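Local structure of Cow rumen GH26 endo-mannanase (Metagenome, 6UEH) at residues V67-D72 / G121-D126. The protein probably hydrolyses internal beta-1,4-mannosidic linkages of mannans such as galactomannan, with a family 26 glycoside hydrolase domain joined to a CBM6-type accessory domain. Sequence-based numbering, arbitrary orientation.
With CA (calcium ion), chain B.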
ATOM      1  N   VAL A  67      -6.773 -29.495  -3.365  1.00 13.98           N
ATOM      2  CA  VAL A  67      -5.368 -29.859  -3.469  1.00 13.34           C
ATOM      3  C   VAL A  67      -4.856 -30.666  -2.285  1.00 13.61           C
ATOM      4  O   VAL A  67      -5.543 -30.840  -1.278  1.00 13.84           O
ATOM      5  CB  VAL A  67      -4.473 -28.608  -3.603  1.00 13.01           C
ATOM      6  CG1 VAL A  67      -4.950 -27.729  -4.749  1.00 12.29           C
ATOM      7  CG2 VAL A  67      -4.456 -27.830  -2.295  1.00 14.26           C
ATOM      8  N   ALA A  68      -3.638 -31.169  -2.440  1.00 11.77           N
ATOM      9  CA  ALA A  68      -2.880 -31.750  -1.348  1.00 12.14           C
ATOM     10  C   ALA A  68      -1.417 -31.401  -1.571  1.00 13.28           C
ATOM     11  O   ALA A  68      -1.026 -31.032  -2.677  1.00 13.13           O
ATOM     12  CB  ALA A  68      -3.079 -33.254  -1.276  1.00 12.46           C
ATOM     13  N   GLN A  69      -0.612 -31.509  -0.523  1.00 14.35           N
ATOM     14  CA  GLN A  69       0.801 -31.168  -0.614  1.00 15.28           C
ATOM     15  C   GLN A  69       1.546 -31.859   0.518  1.00 16.46           C
ATOM     16  O   GLN A  69       1.449 -31.445   1.674  1.00 17.43           O
ATOM     17  CB  GLN A  69       0.988 -29.648  -0.559  1.00 15.42           C
ATOM     18  CG  GLN A  69       2.374 -29.158  -0.954  1.00 15.51           C
ATOM     19  CD  GLN A  69       3.386 -29.312   0.164  1.00 15.91           C
ATOM     20  OE1 GLN A  69       4.366 -30.043   0.032  1.00 17.02           O
ATOM     21  NE2 GLN A  69       3.152 -28.620   1.275  1.00 16.70           N
ATOM     22  N   ILE A  70       2.279 -32.918   0.188  1.00 15.49           N
ATOM     23  CA  ILE A  70       2.879 -33.758   1.218  1.00 15.64           C
ATOM     24  C   ILE A  70       4.405 -33.836   1.151  1.00 15.68           C
ATOM     25  O   ILE A  70       5.012 -34.643   1.850  1.00 15.14           O
ATOM     26  CB  ILE A  70       2.326 -35.198   1.151  1.00 16.34           C
ATOM     27  CG1 ILE A  70       2.652 -35.833  -0.203  1.00 16.48           C
ATOM     28  CG2 ILE A  70       0.826 -35.207   1.404  1.00 16.68           C
ATOM     29  CD1 ILE A  70       2.316 -37.310  -0.281  1.00 17.40           C
ATOM     30  N   LEU A  71       5.028 -33.003   0.325  1.00 15.61           N
ATOM     31  CA  LEU A  71       6.487 -33.018   0.234  1.00 17.07           C
ATOM     32  C   LEU A  71       7.137 -32.213   1.363  1.00 18.22           C
ATOM     33  O   LEU A  71       8.136 -32.640   1.947  1.00 18.45           O
ATOM     34  CB  LEU A  71       6.947 -32.484  -1.124  1.00 17.60           C
ATOM     35  CG  LEU A  71       8.445 -32.636  -1.386  1.00 19.41           C
ATOM     36  CD1 LEU A  71       8.840 -34.106  -1.333  1.00 19.78           C
ATOM     37  CD2 LEU A  71       8.839 -32.010  -2.721  1.00 19.31           C
ATOM     38  N   ASP A  72       6.563 -31.053   1.671  1.00 17.86           N
ATOM     39  CA  ASP A  72       7.125 -30.162   2.683  1.00 19.38           C
ATOM     40  C   ASP A  72       6.160 -29.933   3.843  1.00 19.33           C
ATOM     41  O   ASP A  72       5.063 -29.405   3.650  1.00 18.32           O
ATOM     42  CB  ASP A  72       7.504 -28.815   2.059  1.00 21.00           C
ATOM     43  CG  ASP A  72       8.597 -28.939   1.012  1.00 23.34           C
ATOM     44  OD1 ASP A  72       9.493 -29.792   1.180  1.00 25.95           O
ATOM     45  OD2 ASP A  72       8.561 -28.180   0.021  1.00 22.81           O
ATOM     46  N   GLY A 121       6.083 -26.602  -7.627  1.00 15.12           N
ATOM     47  CA  GLY A 121       5.471 -27.875  -7.967  1.00 14.81           C
ATOM     48  C   GLY A 121       5.445 -28.896  -6.842  1.00 15.85           C
ATOM     49  O   GLY A 121       5.493 -28.540  -5.665  1.00 17.09           O
ATOM     50  N   TYR A 122       5.375 -30.170  -7.222  1.00 14.59           N
ATOM     51  CA  TYR A 122       5.250 -31.292  -6.290  1.00 14.76           C
ATOM     52  C   TYR A 122       4.103 -31.073  -5.309  1.00 15.23           C
ATOM     53  O   TYR A 122       4.278 -31.060  -4.087  1.00 15.00           O
ATOM     54  CB  TYR A 122       6.579 -31.544  -5.584  1.00 16.31           C
ATOM     55  CG  TYR A 122       7.611 -32.028  -6.576  1.00 16.29           C
ATOM     56  CD1 TYR A 122       7.675 -33.366  -6.942  1.00 16.47           C
ATOM     57  CD2 TYR A 122       8.480 -31.138  -7.193  1.00 16.69           C
ATOM     58  CE1 TYR A 122       8.602 -33.810  -7.868  1.00 15.40           C
ATOM     59  CE2 TYR A 122       9.408 -31.571  -8.122  1.00 17.27           C
ATOM     60  CZ  TYR A 122       9.464 -32.908  -8.456  1.00 17.12           C
ATOM     61  OH  TYR A 122      10.386 -33.341  -9.378  1.00 19.01           O
ATOM     62  N   ALA A 123       2.923 -30.893  -5.893  1.00 15.03           N
ATOM     63  CA  ALA A 123       1.668 -30.802  -5.164  1.00 15.19           C
ATOM     64  C   ALA A 123       0.597 -31.532  -5.969  1.00 15.26           C
ATOM     65  O   ALA A 123       0.765 -31.770  -7.165  1.00 15.09           O
ATOM     66  CB  ALA A 123       1.277 -29.355  -4.927  1.00 14.95           C
ATOM     67  N   GLU A 124      -0.502 -31.879  -5.314  1.00 16.92           N
ATOM     68  CA  GLU A 124      -1.533 -32.690  -5.949  1.00 17.50           C
ATOM     69  C   GLU A 124      -2.787 -31.867  -6.202  1.00 17.42           C
ATOM     70  O   GLU A 124      -3.181 -31.051  -5.370  1.00 17.38           O
ATOM     71  CB  GLU A 124      -1.860 -33.913  -5.086  1.00 17.85           C
ATOM     72  CG  GLU A 124      -0.680 -34.863  -4.865  1.00 17.85           C
ATOM     73  CD  GLU A 124       0.359 -34.310  -3.904  1.00 18.23           C
ATOM     74  OE1 GLU A 124      -0.009 -33.959  -2.763  1.00 17.38           O
ATOM     75  OE2 GLU A 124       1.546 -34.214  -4.291  1.00 18.31           O
ATOM     76  N   PHE A 125      -3.411 -32.085  -7.357  1.00 15.53           N
ATOM     77  CA  PHE A 125      -4.609 -31.349  -7.738  1.00 16.25           C
ATOM     78  C   PHE A 125      -5.726 -32.308  -8.143  1.00 16.95           C
ATOM     79  O   PHE A 125      -5.593 -33.052  -9.113  1.00 17.06           O
ATOM     80  CB  PHE A 125      -4.299 -30.380  -8.883  1.00 15.03           C
ATOM     81  CG  PHE A 125      -3.306 -29.315  -8.522  1.00 17.35           C
ATOM     82  CD1 PHE A 125      -1.946 -29.583  -8.530  1.00 16.96           C
ATOM     83  CD2 PHE A 125      -3.729 -28.043  -8.174  1.00 17.10           C
ATOM     84  CE1 PHE A 125      -1.032 -28.607  -8.193  1.00 16.84           C
ATOM     85  CE2 PHE A 125      -2.816 -27.062  -7.838  1.00 16.89           C
ATOM     86  CZ  PHE A 125      -1.465 -27.345  -7.849  1.00 15.93           C
ATOM     87  N   ASP A 126      -6.820 -32.292  -7.384  1.00 16.12           N
ATOM     88  CA  ASP A 126      -7.965 -33.155  -7.661  1.00 16.51           C
ATOM     89  C   ASP A 126      -8.909 -32.494  -8.658  1.00 16.37           C
ATOM     90  O   ASP A 126      -9.203 -33.052  -9.714  1.00 16.39           O
ATOM     91  CB  ASP A 126      -8.707 -33.485  -6.364  1.00 17.01           C
ATOM     92  CG  ASP A 126      -9.892 -34.410  -6.583  1.00 19.69           C
ATOM     93  OD1 ASP A 126      -9.909 -35.137  -7.599  1.00 19.10           O
ATOM     94  OD2 ASP A 126     -10.806 -34.416  -5.732  1.00 20.15           O
TER
HETATM   95 CA    CA B 601      -9.977 -35.647  -9.845  1.00 15.97          CA
HETATM   96  O   HOH W   1       3.440 -33.309  -2.707  1.00 15.98           O
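A68 and E124 form a hydrogen-bonded antiparallel pair, the nearly straight bond from E124 N to A68 O (N-H...O 174°) measuring 2.8 Å and its mate running from A68 N to E124 O, with the strand axes at 164°. On one face of this pairing V67 and F125 lie side by side, V67 CG1 meeting the ring at CD2 (3.6 Å). On the other, the E124 chain bends at chi2 (73°), bringing OE1 to 3.5 Å from A68 CB. The other carboxylate oxygen, OE2, takes a bond from a water (2.6 Å) that also donates to Y122 O and accepts from I70 N, just past the end of strand 59-69, and so links the two segments. These strands belong to one of the two antiparallel sheets of the CBM6-type beta-sandwich; Y122 and A123 both face L44, a G1 beta bulge, and D126 binds calcium through OD1 at 2.3 Å and, at longer range, its backbone O. Beyond the paired residues, the Q69 amide closes the turn: D72 N (2.9 Å) lies in the carbonyl plane of OE1, on a lone pair, and D72 O, accepting from NE2 (3.1 Å), lies close to the amide plane. With an alanine here both bonds go, which is likely to leave D72 N and O without these partners and the turn freer to move. Within the turn, L71 CD2 rests against Y122 CB (3.7 Å).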